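Local coordinates for protein acyl-coenzyme A oxidase 1 (Yarrowia lipolytica, PDB 5Y9D) that oxidises 2,3-saturated acyl-CoAs to (2E)-enoyl-CoAs with FAD as cofactor and molecular oxygen as electron acceptor, releasing hydrogen peroxide in peroxisomal fatty acid beta-oxidation, at residues D539-L544 with D551-E556; R561-R566 with T608-R613. All coordinates share one frame; numbering follows the deposited sequence.

Contact 1 of 2, residues D539-L544 with D551-E556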
loop_
_atom_site.group_PDB
_atom_site.type_symbol
_atom_site.label_atom_id
_atom_site.label_comp_id
_atom_site.label_asym_id
_atom_site.label_seq_id
_atom_site.Cartn_x
_atom_site.Cartn_y
_atom_site.Cartn_z
ATOM N N ASP A 539 -17.818 15.587 26.078
ATOM C CA ASP A 539 -17.643 16.808 26.851
ATOM C C ASP A 539 -17.373 18.034 25.977
ATOM O O ASP A 539 -18.071 19.031 26.115
ATOM C CB ASP A 539 -16.520 16.648 27.890
ATOM C CG ASP A 539 -16.728 17.523 29.104
ATOM O OD1 ASP A 539 -17.721 17.290 29.831
ATOM O OD2 ASP A 539 -15.903 18.435 29.323
ATOM N N LYS A 540 -16.367 17.970 25.099
ATOM C CA LYS A 540 -16.057 19.104 24.229
ATOM C C LYS A 540 -17.267 19.477 23.382
ATOM O O LYS A 540 -17.509 20.652 23.120
ATOM C CB LYS A 540 -14.867 18.818 23.317
ATOM C CG LYS A 540 -13.519 18.680 24.017
ATOM C CD LYS A 540 -12.908 20.026 24.403
ATOM C CE LYS A 540 -11.381 19.992 24.339
ATOM N NZ LYS A 540 -10.789 21.348 24.536
ATOM N N TYR A 541 -18.031 18.482 22.961
ATOM C CA TYR A 541 -19.171 18.713 22.069
ATOM C C TYR A 541 -20.209 19.545 22.765
ATOM O O TYR A 541 -20.669 20.524 22.216
ATOM C CB TYR A 541 -19.764 17.384 21.572
ATOM C CG TYR A 541 -21.091 17.470 20.842
ATOM C CD1 TYR A 541 -21.162 17.732 19.468
ATOM C CD2 TYR A 541 -22.278 17.237 21.513
ATOM C CE1 TYR A 541 -22.390 17.782 18.802
ATOM C CE2 TYR A 541 -23.495 17.275 20.855
ATOM C CZ TYR A 541 -23.545 17.556 19.516
ATOM O OH TYR A 541 -24.779 17.585 18.938
ATOM N N GLN A 542 -20.557 19.158 23.985
ATOM C CA GLN A 542 -21.516 19.915 24.813
ATOM C C GLN A 542 -21.144 21.407 24.921
ATOM O O GLN A 542 -21.981 22.277 24.662
ATOM C CB GLN A 542 -21.569 19.305 26.201
ATOM C CG GLN A 542 -22.162 17.911 26.248
ATOM C CD GLN A 542 -21.720 17.142 27.475
ATOM O OE1 GLN A 542 -20.525 17.013 27.759
ATOM N NE2 GLN A 542 -22.686 16.621 28.212
ATOM N N GLU A 543 -19.883 21.677 25.277
ATOM C CA GLU A 543 -19.331 23.035 25.309
ATOM C C GLU A 543 -19.487 23.737 23.964
ATOM O O GLU A 543 -19.766 24.922 23.921
ATOM C CB GLU A 543 -17.833 23.035 25.639
ATOM C CG GLU A 543 -17.415 22.469 26.989
ATOM C CD GLU A 543 -16.051 21.774 26.901
ATOM O OE1 GLU A 543 -15.052 22.452 26.545
ATOM O OE2 GLU A 543 -15.978 20.543 27.162
ATOM N N LEU A 544 -19.277 23.010 22.872
ATOM C CA LEU A 544 -19.338 23.612 21.542
ATOM C C LEU A 544 -20.751 23.935 21.096
ATOM O O LEU A 544 -20.983 24.994 20.531
ATOM C CB LEU A 544 -18.644 22.732 20.516
ATOM C CG LEU A 544 -17.126 22.797 20.653
ATOM C CD1 LEU A 544 -16.439 21.652 19.910
ATOM C CD2 LEU A 544 -16.592 24.141 20.179
ATOM N N ASP A 551 -23.672 20.149 13.597
ATOM C CA ASP A 551 -22.808 19.921 12.446
ATOM C C ASP A 551 -21.458 20.577 12.607
ATOM O O ASP A 551 -20.433 19.933 12.449
ATOM C CB ASP A 551 -23.469 20.448 11.153
ATOM C CG ASP A 551 -24.146 19.358 10.337
ATOM O OD1 ASP A 551 -23.753 18.173 10.434
ATOM O OD2 ASP A 551 -25.068 19.692 9.564
ATOM N N GLN A 552 -21.457 21.866 12.914
ATOM C CA GLN A 552 -20.214 22.612 13.004
ATOM C C GLN A 552 -19.389 22.114 14.151
ATOM O O GLN A 552 -18.161 22.174 14.090
ATOM C CB GLN A 552 -20.471 24.087 13.237
ATOM C CG GLN A 552 -21.334 24.781 12.197
ATOM C CD GLN A 552 -21.842 26.096 12.731
ATOM O OE1 GLN A 552 -22.946 26.173 13.294
ATOM N NE2 GLN A 552 -21.021 27.130 12.611
ATOM N N ALA A 553 -20.053 21.645 15.208
ATOM C CA ALA A 553 -19.344 21.085 16.361
ATOM C C ALA A 553 -18.576 19.833 15.985
ATOM O O ALA A 553 -17.399 19.729 16.300
ATOM C CB ALA A 553 -20.302 20.790 17.506
ATOM N N PHE A 554 -19.238 18.892 15.310
ATOM C CA PHE A 554 -18.601 17.609 14.913
ATOM C C PHE A 554 -17.392 17.820 14.034
ATOM O O PHE A 554 -16.360 17.197 14.290
ATOM C CB PHE A 554 -19.591 16.643 14.248
ATOM C CG PHE A 554 -20.589 16.056 15.210
ATOM C CD1 PHE A 554 -20.162 15.369 16.337
ATOM C CD2 PHE A 554 -21.943 16.211 15.007
ATOM C CE1 PHE A 554 -21.073 14.864 17.242
ATOM C CE2 PHE A 554 -22.856 15.697 15.903
ATOM C CZ PHE A 554 -22.417 15.039 17.031
ATOM N N GLU A 555 -17.491 18.720 13.048
ATOM C CA GLU A 555 -16.315 19.111 12.238
ATOM C C GLU A 555 -15.158 19.661 13.107
ATOM O O GLU A 555 -13.987 19.356 12.850
ATOM C CB GLU A 555 -16.682 20.140 11.153
ATOM C CG GLU A 555 -15.537 20.460 10.179
ATOM C CD GLU A 555 -15.594 21.873 9.585
ATOM O OE1 GLU A 555 -16.684 22.297 9.110
ATOM O OE2 GLU A 555 -14.529 22.555 9.573
ATOM N N GLU A 556 -15.463 20.455 14.133
ATOM C CA GLU A 556 -14.396 20.903 15.044
ATOM C C GLU A 556 -13.755 19.696 15.706
ATOM O O GLU A 556 -12.538 19.672 15.903
ATOM C CB GLU A 556 -14.871 21.941 16.093
ATOM C CG GLU A 556 -14.450 23.385 15.788
ATOM C CD GLU A 556 -12.939 23.626 15.872
ATOM O OE1 GLU A 556 -12.319 23.346 16.927
ATOM O OE2 GLU A 556 -12.352 24.120 14.889
#
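A helical hairpin in the helical C-terminal part of acyl-CoA oxidase is closed by Tyr-541 and Phe-554. Segments 539-544, the end of helix 519-544, and 551-556, most of helix 550-556, run at 138° to each other, with axes 9.4 Å apart at closest approach. The two rings form an offset stack, with centroids 4.6 Å apart and planes inclined by only 20°. Tyr-541 CE1 comes over one face of the Phe-554 ring, displaced toward its rim, and lies 3.3 Å from Phe-554 CZ. With CG anti to the backbone N (chi1 170°), Tyr-541 reaches toward helix 550-556, and its CD1 also meets Ala-553 CB at 3.7 Å. The small methyl of Ala-553 then touches Leu-544 CB at 3.9 Å, where the backbones come closest. At the margin, Leu-544 CD1 meets Glu-556 CB at 4.1 Å. Val-479 of helix 467-486 touches both aromatic side chains. Replacing Phe-554 with an alanine would probably open a gap beside Tyr-541 and take away its aromatic stacking partner, so that its ring could tilt more easily. No hydrogen bond crosses between the segments, which implies that apolar and aromatic contacts carry this junction.

Contact 2 of 2, residues R561-R566 with T608-R613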
loop_
_atom_site.group_PDB
_atom_site.type_symbol
_atom_site.label_atom_id
_atom_site.label_comp_id
_atom_site.label_asym_id
_atom_site.label_seq_id
_atom_site.Cartn_x
_atom_site.Cartn_y
_atom_site.Cartn_z
ATOM N N ARG A 561 -13.280 12.461 16.716
ATOM C CA ARG A 561 -14.200 11.435 16.270
ATOM C C ARG A 561 -13.467 10.235 15.698
ATOM O O ARG A 561 -13.861 9.111 15.927
ATOM C CB ARG A 561 -15.196 11.993 15.260
ATOM C CG ARG A 561 -16.366 12.718 15.891
ATOM C CD ARG A 561 -17.382 13.144 14.857
ATOM N NE ARG A 561 -16.816 14.062 13.885
ATOM C CZ ARG A 561 -17.364 14.340 12.711
ATOM N NH1 ARG A 561 -18.495 13.769 12.356
ATOM N NH2 ARG A 561 -16.781 15.193 11.893
ATOM N N PHE A 562 -12.405 10.485 14.946
ATOM C CA PHE A 562 -11.546 9.427 14.429
ATOM C C PHE A 562 -10.975 8.601 15.567
ATOM O O PHE A 562 -11.136 7.390 15.589
ATOM C CB PHE A 562 -10.394 9.971 13.562
ATOM C CG PHE A 562 -9.434 8.905 13.088
ATOM C CD1 PHE A 562 -9.704 8.153 11.942
ATOM C CD2 PHE A 562 -8.279 8.629 13.792
ATOM C CE1 PHE A 562 -8.817 7.163 11.509
ATOM C CE2 PHE A 562 -7.398 7.644 13.374
ATOM C CZ PHE A 562 -7.666 6.907 12.243
ATOM N N GLN A 563 -10.322 9.257 16.512
ATOM C CA GLN A 563 -9.757 8.543 17.657
ATOM C C GLN A 563 -10.745 7.594 18.305
ATOM O O GLN A 563 -10.403 6.446 18.607
ATOM C CB GLN A 563 -9.222 9.508 18.684
ATOM C CG GLN A 563 -7.773 9.892 18.430
ATOM C CD GLN A 563 -6.828 8.780 18.861
ATOM O OE1 GLN A 563 -6.848 7.667 18.304
ATOM N NE2 GLN A 563 -6.010 9.062 19.870
ATOM N N CYS A 564 -11.984 8.037 18.461
ATOM C CA CYS A 564 -12.956 7.250 19.182
ATOM C C CYS A 564 -13.393 6.032 18.391
ATOM O O CYS A 564 -13.532 4.937 18.932
ATOM C CB CYS A 564 -14.152 8.128 19.561
ATOM S SG CYS A 564 -13.666 9.513 20.626
ATOM N N ALA A 565 -13.585 6.231 17.095
ATOM C CA ALA A 565 -13.963 5.158 16.210
ATOM C C ALA A 565 -12.901 4.118 16.310
ATOM O O ALA A 565 -13.182 2.937 16.447
ATOM C CB ALA A 565 -14.069 5.657 14.780
ATOM N N ARG A 566 -11.663 4.583 16.272
ATOM C CA ARG A 566 -10.534 3.689 16.215
ATOM C C ARG A 566 -10.416 2.837 17.437
ATOM O O ARG A 566 -10.314 1.648 17.274
ATOM C CB ARG A 566 -9.205 4.430 16.017
ATOM C CG ARG A 566 -8.141 3.528 15.392
ATOM C CD ARG A 566 -6.827 3.648 16.086
ATOM N NE ARG A 566 -5.966 4.610 15.432
ATOM C CZ ARG A 566 -4.928 5.200 16.030
ATOM N NH1 ARG A 566 -4.658 4.934 17.315
ATOM N NH2 ARG A 566 -4.164 6.063 15.344
ATOM N N THR A 608 0.464 2.786 22.560
ATOM C CA THR A 608 1.092 2.922 23.884
ATOM C C THR A 608 0.827 4.323 24.470
ATOM O O THR A 608 0.498 4.463 25.654
ATOM C CB THR A 608 2.599 2.556 23.800
ATOM O OG1 THR A 608 2.742 1.141 23.987
ATOM C CG2 THR A 608 3.430 3.248 24.833
ATOM N N GLY A 609 0.938 5.345 23.621
ATOM C CA GLY A 609 0.609 6.709 23.999
ATOM C C GLY A 609 -0.725 6.763 24.703
ATOM O O GLY A 609 -0.834 7.339 25.788
ATOM N N ILE A 610 -1.729 6.122 24.110
ATOM C CA ILE A 610 -3.111 6.253 24.578
ATOM C C ILE A 610 -3.314 5.685 25.979
ATOM O O ILE A 610 -4.113 6.213 26.733
ATOM C CB ILE A 610 -4.112 5.608 23.587
ATOM C CG1 ILE A 610 -4.220 6.467 22.324
ATOM C CG2 ILE A 610 -5.500 5.461 24.210
ATOM C CD1 ILE A 610 -4.432 5.692 21.034
ATOM N N PHE A 611 -2.607 4.614 26.322
ATOM C CA PHE A 611 -2.792 3.954 27.624
ATOM C C PHE A 611 -1.976 4.618 28.749
ATOM O O PHE A 611 -2.318 4.468 29.917
ATOM C CB PHE A 611 -2.468 2.453 27.526
ATOM C CG PHE A 611 -3.452 1.681 26.701
ATOM C CD1 PHE A 611 -4.592 1.124 27.284
ATOM C CD2 PHE A 611 -3.259 1.520 25.338
ATOM C CE1 PHE A 611 -5.527 0.427 26.520
ATOM C CE2 PHE A 611 -4.185 0.816 24.568
ATOM C CZ PHE A 611 -5.326 0.277 25.161
ATOM N N LEU A 612 -0.900 5.329 28.392
ATOM C CA LEU A 612 -0.121 6.121 29.361
ATOM C C LEU A 612 -0.704 7.513 29.516
ATOM O O LEU A 612 -0.566 8.142 30.571
ATOM C CB LEU A 612 1.338 6.262 28.913
ATOM C CG LEU A 612 2.370 5.226 29.380
ATOM C CD1 LEU A 612 1.818 3.816 29.372
ATOM C CD2 LEU A 612 3.626 5.307 28.520
ATOM N N ARG A 613 -1.321 8.015 28.444
ATOM C CA ARG A 613 -2.004 9.310 28.487
ATOM C C ARG A 613 -3.018 9.180 29.595
ATOM O O ARG A 613 -3.127 10.046 30.456
ATOM C CB ARG A 613 -2.715 9.626 27.145
ATOM C CG ARG A 613 -2.389 10.990 26.519
ATOM C CD ARG A 613 -3.193 12.138 27.123
ATOM N NE ARG A 613 -4.560 12.177 26.610
ATOM C CZ ARG A 613 -5.501 13.036 27.006
ATOM N NH1 ARG A 613 -6.713 12.986 26.468
ATOM N NH2 ARG A 613 -5.247 13.950 27.937
#
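Ile-610 meets Gln-563 and Arg-566 where the short helix 608-613 faces helix 558-581 in the all-helical C-terminal region of the oxidase. The contact is thin and lies near the surface: it buries 85 Å², and the nearest CA atoms, those of Gln-563 and Ile-610, are 9.9 Å apart, so side-chain ends alone bridge the gap.

The van der Waals contacts converge on one methyl group. Ile-610 CD1 lies 3.9 Å from Gln-563 NE2 and 3.8 Å from Arg-566 NH1; the Gln-563 and Ile-610 side chains approach from opposite directions, whereas that of Arg-566 comes in at a slant. In Ile-610, chi1 (-72°) sets CG1 anti to the carbonyl carbon, and the rotation about the next bond carries CD1 out to the two polar ends. Gln-563 NE2 also approaches Ile-610 CG1, at 4.0 Å.

Polar interactions do not link the segments directly, but they fix the setting. Arg-566 NH1 forms a salt bridge with Asp-607, immediately before helix 608-613, so charge pairing joins the same two neighbourhoods as the methyl contact. One turn on from Ile-610, Arg-613 forms a salt bridge with Asp-623 of the second subunit, placing this element at the subunit interface. Phe-611 turns to helix 519-544, making an edge-to-face pair with Phe-526.

Within helix 558-581, one turn apart, Gln-563 OE1 sits 3.6 Å above the plane of the Arg-566 guanidinium, toward its rim.

Contacts 1 and 2 follow in series along the chain, with centres 18 Å apart, and are joined because helix 550-556 leads almost directly into helix 558-581. At that junction Arg-561 NH2 packs 3.2 Å from Phe-554 O, linking a residue of segment 561-566 to the backbone of contact 1. Helix 467-486 borders both segments 551-556 and 561-566: its Arg-476 touches Phe-554 as well as Arg-561. Both contacts lie away from the annotated sites, though the Phe-554 side chain is about 9 Å from a bound FAD. Both also reach the second subunit: Glu-555 packs on Tyr-354 of the second subunit, an FAD-pocket residue, and Thr-608 on Gly-609 of that subunit.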